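Local coordinates for oligogalacturonate lyase (Yersinia enterocolitica subsp. enterocolitica, PDB 3PE7), which probably cleaves oligogalacturonates by beta-elimination in the cytoplasm, using a manganese site held within a seven-bladed beta-propeller, at residues M218-E223 and E243-D248; A251-S256 and S286-N291. All blocks are in the same frame, centred on the assembly; numbering follows the deposited sequence.

Contact 1: residues M218-E223 and E243-D248; sequences MWLINE and EFWVPD
Met-218 and Glu-243 meet where two neighbouring blades of the seven-bladed beta-propeller pack together. Strand 218-222 is the third of its four-stranded blade, and strand 238-245 is the edge strand that opens the next. No hydrogen bond joins the two segments, so side chains alone bridge the gap. Packing is tight at the Met-218 end, where the side chains of Met-218 and Glu-243 lie alongside each other, running opposite ways. Met-218 SD lies 3.9 Å and CG 4.0 Å from Glu-243 CB. The Glu-243 carboxylate is satisfied beyond this pair: OE1 forms a salt bridge with Arg-217, and OE2 is hydrogen-bonded to His-192. From here the strands splay, their directions 34° apart. The CA separation widens from 7.6 Å between Met-218 and Glu-243 to 11.7 Å between Leu-220 and Trp-245, and by the partly exposed Glu-223 and Asp-248 the segments no longer touch. The indole spans part of the widening gap, its NE1 hydrogen-bonded to Ile-194 O. At its far rim a single methyl of Leu-220 closes the contact, CD2 resting obliquely 3.9 Å from Trp-245 CZ2 and 4.0 Å from CH2.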
ATOM      1  N   MET A 218      10.788 -10.536  -8.102  1.00 16.24           N
ATOM      2  CA  MET A 218      11.313  -9.870  -6.914  1.00 14.76           C
ATOM      3  C   MET A 218      12.838  -9.795  -6.916  1.00 14.01           C
ATOM      4  O   MET A 218      13.521 -10.793  -7.146  1.00 14.94           O
ATOM      5  CB  MET A 218      10.853 -10.599  -5.644  1.00 14.81           C
ATOM      6  CG  MET A 218       9.343 -10.626  -5.414  1.00 16.17           C
ATOM      7  SD  MET A 218       8.910 -11.875  -4.157  1.00 17.79           S
ATOM      8  CE  MET A 218       9.379 -11.072  -2.663  1.00 24.85           C
ATOM      9  N   TRP A 219      13.337  -8.599  -6.628  1.00 13.69           N
ATOM     10  CA  TRP A 219      14.770  -8.307  -6.623  1.00 13.34           C
ATOM     11  C   TRP A 219      15.173  -7.540  -5.377  1.00 13.23           C
ATOM     12  O   TRP A 219      14.354  -6.864  -4.744  1.00 12.55           O
ATOM     13  CB  TRP A 219      15.135  -7.480  -7.868  1.00 13.70           C
ATOM     14  CG  TRP A 219      14.892  -8.262  -9.121  1.00 14.60           C
ATOM     15  CD1 TRP A 219      13.682  -8.501  -9.710  1.00 15.01           C
ATOM     16  CD2 TRP A 219      15.868  -8.957  -9.913  1.00 14.16           C
ATOM     17  NE1 TRP A 219      13.846  -9.276 -10.825  1.00 14.97           N
ATOM     18  CE2 TRP A 219      15.176  -9.571 -10.975  1.00 15.22           C
ATOM     19  CE3 TRP A 219      17.270  -9.101  -9.837  1.00 14.45           C
ATOM     20  CZ2 TRP A 219      15.824 -10.338 -11.960  1.00 15.95           C
ATOM     21  CZ3 TRP A 219      17.921  -9.866 -10.830  1.00 15.95           C
ATOM     22  CH2 TRP A 219      17.189 -10.468 -11.870  1.00 15.22           C
ATOM     23  N   LEU A 220      16.432  -7.691  -4.993  1.00 12.84           N
ATOM     24  CA  LEU A 220      17.027  -6.854  -3.975  1.00 13.29           C
ATOM     25  C   LEU A 220      18.235  -6.161  -4.594  1.00 13.75           C
ATOM     26  O   LEU A 220      18.861  -6.680  -5.523  1.00 13.51           O
ATOM     27  CB  LEU A 220      17.493  -7.684  -2.776  1.00 13.96           C
ATOM     28  CG  LEU A 220      16.483  -8.487  -1.969  1.00 13.33           C
ATOM     29  CD1 LEU A 220      17.253  -9.226  -0.878  1.00 16.46           C
ATOM     30  CD2 LEU A 220      15.466  -7.548  -1.323  1.00 14.85           C
ATOM     31  N   ILE A 221      18.558  -4.988  -4.072  1.00 13.41           N
ATOM     32  CA  ILE A 221      19.807  -4.313  -4.438  1.00 14.89           C
ATOM     33  C   ILE A 221      20.306  -3.558  -3.218  1.00 15.05           C
ATOM     34  O   ILE A 221      19.512  -3.145  -2.353  1.00 15.02           O
ATOM     35  CB  ILE A 221      19.607  -3.365  -5.667  1.00 14.57           C
ATOM     36  CG1 ILE A 221      20.946  -2.954  -6.296  1.00 15.66           C
ATOM     37  CG2 ILE A 221      18.731  -2.151  -5.304  1.00 15.47           C
ATOM     38  CD1 ILE A 221      20.783  -2.327  -7.692  1.00 16.36           C
ATOM     39  N   ASN A 222      21.622  -3.389  -3.124  1.00 15.97           N
ATOM     40  CA  ASN A 222      22.171  -2.533  -2.084  1.00 16.66           C
ATOM     41  C   ASN A 222      21.873  -1.083  -2.394  1.00 16.99           C
ATOM     42  O   ASN A 222      21.725  -0.705  -3.568  1.00 16.52           O
ATOM     43  CB  ASN A 222      23.683  -2.728  -1.941  1.00 17.05           C
ATOM     44  CG  ASN A 222      24.063  -4.106  -1.426  1.00 18.60           C
ATOM     45  OD1 ASN A 222      23.233  -4.871  -0.923  1.00 20.71           O
ATOM     46  ND2 ASN A 222      25.349  -4.415  -1.520  1.00 20.76           N
ATOM     47  N   GLU A 223      21.808  -0.271  -1.343  1.00 17.40           N
ATOM     48  CA  GLU A 223      21.526   1.153  -1.465  1.00 18.42           C
ATOM     49  C   GLU A 223      22.493   1.856  -2.417  1.00 18.96           C
ATOM     50  O   GLU A 223      22.112   2.798  -3.098  1.00 18.87           O
ATOM     51  CB  GLU A 223      21.581   1.814  -0.097  1.00 19.07           C
ATOM     52  CG  GLU A 223      20.903   3.166  -0.031  1.00 18.27           C
ATOM     53  CD  GLU A 223      21.079   3.822   1.299  1.00 22.47           C
ATOM     54  OE1 GLU A 223      20.192   4.607   1.689  1.00 19.65           O
ATOM     55  OE2 GLU A 223      22.105   3.536   1.968  1.00 22.02           O
ATOM     56  N   GLU A 243       4.359  -8.889  -2.961  1.00 11.50           N
ATOM     57  CA  GLU A 243       5.513  -8.828  -2.056  1.00 11.65           C
ATOM     58  C   GLU A 243       5.439  -7.604  -1.139  1.00 10.75           C
ATOM     59  O   GLU A 243       4.976  -6.524  -1.529  1.00 10.15           O
ATOM     60  CB  GLU A 243       6.859  -8.888  -2.816  1.00 11.58           C
ATOM     61  CG  GLU A 243       7.278  -7.586  -3.531  1.00 12.56           C
ATOM     62  CD  GLU A 243       6.560  -7.366  -4.857  1.00 15.04           C
ATOM     63  OE1 GLU A 243       5.864  -8.302  -5.345  1.00 16.88           O
ATOM     64  OE2 GLU A 243       6.691  -6.243  -5.416  1.00 17.54           O
ATOM     65  N   PHE A 244       5.859  -7.803   0.106  1.00  9.42           N
ATOM     66  CA  PHE A 244       5.961  -6.712   1.066  1.00  8.92           C
ATOM     67  C   PHE A 244       6.986  -7.080   2.138  1.00  8.73           C
ATOM     68  O   PHE A 244       7.272  -8.265   2.352  1.00  9.27           O
ATOM     69  CB  PHE A 244       4.607  -6.348   1.709  1.00  9.01           C
ATOM     70  CG  PHE A 244       4.040  -7.406   2.618  1.00  9.32           C
ATOM     71  CD1 PHE A 244       4.169  -7.293   4.014  1.00 10.11           C
ATOM     72  CD2 PHE A 244       3.374  -8.512   2.096  1.00  9.27           C
ATOM     73  CE1 PHE A 244       3.630  -8.276   4.865  1.00 10.60           C
ATOM     74  CE2 PHE A 244       2.822  -9.483   2.923  1.00  9.92           C
ATOM     75  CZ  PHE A 244       2.948  -9.367   4.320  1.00 10.37           C
ATOM     76  N   TRP A 245       7.559  -6.062   2.773  1.00  8.47           N
ATOM     77  CA  TRP A 245       8.398  -6.261   3.949  1.00  8.77           C
ATOM     78  C   TRP A 245       7.528  -6.445   5.189  1.00  8.49           C
ATOM     79  O   TRP A 245       6.636  -5.632   5.451  1.00  9.00           O
ATOM     80  CB  TRP A 245       9.300  -5.040   4.203  1.00  8.35           C
ATOM     81  CG  TRP A 245      10.470  -4.890   3.238  1.00  9.66           C
ATOM     82  CD1 TRP A 245      10.656  -3.872   2.320  1.00  9.87           C
ATOM     83  CD2 TRP A 245      11.586  -5.765   3.098  1.00 10.60           C
ATOM     84  NE1 TRP A 245      11.840  -4.067   1.635  1.00 10.74           N
ATOM     85  CE2 TRP A 245      12.417  -5.230   2.079  1.00 10.57           C
ATOM     86  CE3 TRP A 245      11.974  -6.950   3.742  1.00 11.83           C
ATOM     87  CZ2 TRP A 245      13.622  -5.833   1.702  1.00 13.00           C
ATOM     88  CZ3 TRP A 245      13.178  -7.560   3.365  1.00 13.58           C
ATOM     89  CH2 TRP A 245      13.979  -7.004   2.339  1.00 13.50           C
ATOM     90  N   VAL A 246       7.804  -7.486   5.974  1.00  7.98           N
ATOM     91  CA  VAL A 246       7.288  -7.481   7.359  1.00  8.75           C
ATOM     92  C   VAL A 246       7.798  -6.176   7.982  1.00  8.22           C
ATOM     93  O   VAL A 246       8.955  -5.813   7.776  1.00  8.81           O
ATOM     94  CB  VAL A 246       7.785  -8.698   8.170  1.00  8.70           C
ATOM     95  CG1 VAL A 246       7.098  -8.758   9.551  1.00  8.74           C
ATOM     96  CG2 VAL A 246       7.506  -9.992   7.412  1.00  9.86           C
ATOM     97  N   PRO A 247       6.935  -5.444   8.710  1.00  8.07           N
ATOM     98  CA  PRO A 247       7.334  -4.095   9.182  1.00  8.72           C
ATOM     99  C   PRO A 247       8.537  -4.061  10.101  1.00  8.94           C
ATOM    100  O   PRO A 247       9.191  -3.026  10.170  1.00  9.42           O
ATOM    101  CB  PRO A 247       6.081  -3.570   9.889  1.00  8.94           C
ATOM    102  CG  PRO A 247       4.933  -4.266   9.173  1.00  7.75           C
ATOM    103  CD  PRO A 247       5.484  -5.666   8.825  1.00  8.06           C
ATOM    104  N   ASP A 248       8.838  -5.169  10.765  1.00  9.13           N
ATOM    105  CA  ASP A 248      10.079  -5.237  11.567  1.00  9.45           C
ATOM    106  C   ASP A 248      11.331  -5.496  10.720  1.00  9.69           C
ATOM    107  O   ASP A 248      12.441  -5.479  11.250  1.00 10.06           O
ATOM    108  CB  ASP A 248       9.954  -6.238  12.729  1.00  9.37           C
ATOM    109  CG  ASP A 248       9.876  -7.701  12.272  1.00 10.51           C
ATOM    110  OD1 ASP A 248       9.940  -8.009  11.056  1.00 11.25           O
ATOM    111  OD2 ASP A 248       9.763  -8.561  13.180  1.00 11.59           O
TER

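Contact 2: residues A251-S256 and S286-N291; sequences ALVYVS and SHLMSN. With MN (manganese (II) ion), chain B.
Val-253 and Met-289 mark the nearest backbone approach, 8.7 Å between their CA atoms, as strands 252-258 and 287-290 run in roughly opposite directions in separate sheets. The ring of Phe-244, from the strand beside 252-258, sits in that gap, and alongside it Leu-288 meets two valines. With its CG anti to the backbone N (chi1 -169°), Leu-288 reaches between them and touches both with the same methyl. Its CD2 lies 3.8 Å from Val-255 CG2 and 4.0 Å from Val-253 CG1, the two approaches being about 109° apart seen from CD2. The Val-255 side chain lies aslant to the leucine, that of Val-253 nearly square to it. One residue earlier, His-287 points away from this apolar seam, and its NE2 binds manganese at 2.1 Å. Asp-300 takes a hydrogen bond at ND1, which would fix the rotation of the imidazole. Near the strand's other end, Ser-290 OG donates to Asn-291 O over 2.8 Å, on a lone pair in the carbonyl plane. The result is a blade-to-blade seam of a beta-propeller, with apolar packing on one face of strand 287-290 and, on the other, His-287 of the manganese site shared with Gln-350, His-353 and His-355.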
ATOM      1  N   ALA A 251      11.812 -10.198   7.263  1.00  9.45           N
ATOM      2  CA  ALA A 251      11.615 -11.034   6.074  1.00  9.89           C
ATOM      3  C   ALA A 251      10.847 -10.266   5.003  1.00  9.37           C
ATOM      4  O   ALA A 251      10.129  -9.294   5.324  1.00  9.93           O
ATOM      5  CB  ALA A 251      10.858 -12.305   6.439  1.00 10.64           C
ATOM      6  N   LEU A 252      11.011 -10.716   3.752  1.00  9.65           N
ATOM      7  CA  LEU A 252      10.147 -10.323   2.644  1.00 10.42           C
ATOM      8  C   LEU A 252       9.107 -11.426   2.456  1.00 10.72           C
ATOM      9  O   LEU A 252       9.451 -12.600   2.353  1.00 12.46           O
ATOM     10  CB  LEU A 252      10.967 -10.105   1.365  1.00 10.25           C
ATOM     11  CG  LEU A 252      10.287  -9.383   0.192  1.00 11.47           C
ATOM     12  CD1 LEU A 252      10.109  -7.887   0.483  1.00 13.27           C
ATOM     13  CD2 LEU A 252      11.087  -9.614  -1.061  1.00 13.71           C
ATOM     14  N   VAL A 253       7.833 -11.046   2.455  1.00 10.02           N
ATOM     15  CA  VAL A 253       6.721 -11.999   2.331  1.00  9.82           C
ATOM     16  C   VAL A 253       6.095 -11.799   0.961  1.00 10.35           C
ATOM     17  O   VAL A 253       6.082 -10.689   0.440  1.00 10.07           O
ATOM     18  CB  VAL A 253       5.688 -11.796   3.474  1.00  9.62           C
ATOM     19  CG1 VAL A 253       4.400 -12.625   3.274  1.00  9.45           C
ATOM     20  CG2 VAL A 253       6.330 -12.128   4.831  1.00 10.24           C
ATOM     21  N   TYR A 254       5.602 -12.884   0.372  1.00 10.13           N
ATOM     22  CA  TYR A 254       4.962 -12.801  -0.941  1.00 10.46           C
ATOM     23  C   TYR A 254       4.025 -13.975  -1.151  1.00  9.99           C
ATOM     24  O   TYR A 254       3.980 -14.913  -0.352  1.00  9.79           O
ATOM     25  CB  TYR A 254       6.017 -12.743  -2.073  1.00 10.60           C
ATOM     26  CG  TYR A 254       6.886 -13.983  -2.167  1.00 10.44           C
ATOM     27  CD1 TYR A 254       8.041 -14.117  -1.372  1.00 11.05           C
ATOM     28  CD2 TYR A 254       6.551 -15.025  -3.044  1.00 12.08           C
ATOM     29  CE1 TYR A 254       8.841 -15.276  -1.461  1.00 11.98           C
ATOM     30  CE2 TYR A 254       7.344 -16.168  -3.141  1.00 11.34           C
ATOM     31  CZ  TYR A 254       8.484 -16.283  -2.351  1.00 11.78           C
ATOM     32  OH  TYR A 254       9.239 -17.444  -2.452  1.00 12.04           O
ATOM     33  N   VAL A 255       3.290 -13.918  -2.258  1.00 10.46           N
ATOM     34  CA  VAL A 255       2.329 -14.953  -2.602  1.00 10.43           C
ATOM     35  C   VAL A 255       2.828 -15.691  -3.844  1.00 11.19           C
ATOM     36  O   VAL A 255       3.316 -15.060  -4.798  1.00 11.36           O
ATOM     37  CB  VAL A 255       0.943 -14.350  -2.847  1.00 10.65           C
ATOM     38  CG1 VAL A 255      -0.035 -15.391  -3.407  1.00 10.16           C
ATOM     39  CG2 VAL A 255       0.395 -13.804  -1.551  1.00  9.97           C
ATOM     40  N   SER A 256       2.721 -17.012  -3.815  1.00 11.52           N
ATOM     41  CA  SER A 256       3.187 -17.853  -4.910  1.00 12.35           C
ATOM     42  C   SER A 256       2.055 -18.746  -5.430  1.00 12.82           C
ATOM     43  O   SER A 256       1.259 -19.280  -4.659  1.00 13.07           O
ATOM     44  CB  SER A 256       4.347 -18.729  -4.429  1.00 12.82           C
ATOM     45  OG  SER A 256       4.737 -19.664  -5.434  1.00 15.75           O
ATOM     46  N   SER A 286      -6.446 -10.338  -3.051  1.00  9.90           N
ATOM     47  CA  SER A 286      -5.929  -9.323  -3.965  1.00 10.06           C
ATOM     48  C   SER A 286      -4.710  -8.604  -3.409  1.00  9.49           C
ATOM     49  O   SER A 286      -3.973  -7.990  -4.154  1.00 10.36           O
ATOM     50  CB  SER A 286      -7.041  -8.329  -4.310  1.00 10.56           C
ATOM     51  OG  SER A 286      -7.990  -8.966  -5.176  1.00 11.38           O
ATOM     52  N   HIS A 287      -4.546  -8.684  -2.093  1.00  9.52           N
ATOM     53  CA  HIS A 287      -3.445  -8.046  -1.364  1.00  9.27           C
ATOM     54  C   HIS A 287      -3.118  -8.900  -0.144  1.00  9.46           C
ATOM     55  O   HIS A 287      -3.902  -9.779   0.246  1.00  9.84           O
ATOM     56  CB  HIS A 287      -3.838  -6.640  -0.916  1.00  9.53           C
ATOM     57  CG  HIS A 287      -4.390  -5.799  -2.017  1.00  8.28           C
ATOM     58  ND1 HIS A 287      -5.740  -5.750  -2.307  1.00  8.96           N
ATOM     59  CD2 HIS A 287      -3.777  -5.005  -2.922  1.00  8.38           C
ATOM     60  CE1 HIS A 287      -5.930  -4.942  -3.337  1.00  9.15           C
ATOM     61  NE2 HIS A 287      -4.756  -4.476  -3.727  1.00 10.02           N
ATOM     62  N   LEU A 288      -1.932  -8.666   0.416  1.00  9.10           N
ATOM     63  CA  LEU A 288      -1.531  -9.298   1.670  1.00  8.63           C
ATOM     64  C   LEU A 288      -0.751  -8.296   2.520  1.00  8.80           C
ATOM     65  O   LEU A 288       0.048  -7.500   1.998  1.00  9.35           O
ATOM     66  CB  LEU A 288      -0.677 -10.537   1.380  1.00  9.41           C
ATOM     67  CG  LEU A 288      -0.360 -11.487   2.542  1.00  8.25           C
ATOM     68  CD1 LEU A 288      -1.651 -12.065   3.180  1.00  9.60           C
ATOM     69  CD2 LEU A 288       0.544 -12.607   2.039  1.00  9.73           C
ATOM     70  N   MET A 289      -0.991  -8.323   3.825  1.00  8.51           N
ATOM     71  CA  MET A 289      -0.279  -7.443   4.746  1.00  8.10           C
ATOM     72  C   MET A 289      -0.142  -8.128   6.103  1.00  8.33           C
ATOM     73  O   MET A 289      -0.940  -9.010   6.441  1.00  8.89           O
ATOM     74  CB  MET A 289      -1.041  -6.105   4.877  1.00  7.98           C
ATOM     75  CG  MET A 289      -0.330  -5.007   5.662  1.00  9.34           C
ATOM     76  SD  MET A 289       1.431  -4.850   5.275  1.00  9.78           S
ATOM     77  CE  MET A 289       1.908  -3.625   6.497  1.00 12.53           C
ATOM     78  N   SER A 290       0.881  -7.735   6.861  1.00  7.75           N
ATOM     79  CA  SER A 290       1.069  -8.293   8.209  1.00  8.71           C
ATOM     80  C   SER A 290       1.030  -7.234   9.314  1.00  8.58           C
ATOM     81  O   SER A 290       1.046  -6.032   9.039  1.00  9.35           O
ATOM     82  CB  SER A 290       2.399  -9.061   8.276  1.00  7.84           C
ATOM     83  OG  SER A 290       3.504  -8.169   8.362  1.00  8.30           O
ATOM     84  N   ASN A 291       0.970  -7.702  10.561  1.00  8.63           N
ATOM     85  CA  ASN A 291       1.229  -6.862  11.722  1.00  8.37           C
ATOM     86  C   ASN A 291       2.750  -6.696  11.871  1.00  8.65           C
ATOM     87  O   ASN A 291       3.509  -7.142  11.012  1.00  8.35           O
ATOM     88  CB  ASN A 291       0.589  -7.450  12.984  1.00  8.09           C
ATOM     89  CG  ASN A 291       1.214  -8.771  13.420  1.00  8.37           C
ATOM     90  OD1 ASN A 291       1.967  -9.399  12.695  1.00  8.24           O
ATOM     91  ND2 ASN A 291       0.871  -9.201  14.651  1.00  9.80           N
TER
HETATM   92 MN    MN B 389      -4.715  -2.568  -4.691  1.00  7.45          MN

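How the contacts relate
Contacts 1 and 2 lie on the two sides of one propeller blade, their centres 11 Å apart. Segments 243-248 and 251-256 are antiparallel neighbours in that blade, probably joined by hydrogen bonds from Val-253 N to Phe-244 O (2.8 Å) and Val-246 N to Ala-251 O (3.0 Å). Contact 1 ties the blade to the preceding one, and contact 2 to the next. Phe-244 turns away from contact 1 and packs on Val-253 and Leu-288, so one strand serves the two interfaces with opposite faces, the other bearing Glu-243 and Trp-245. Manganese, bound in contact 2, is about 12 Å from the Glu-243 side chain; a calcium ion lies about 9 Å from that of Trp-245.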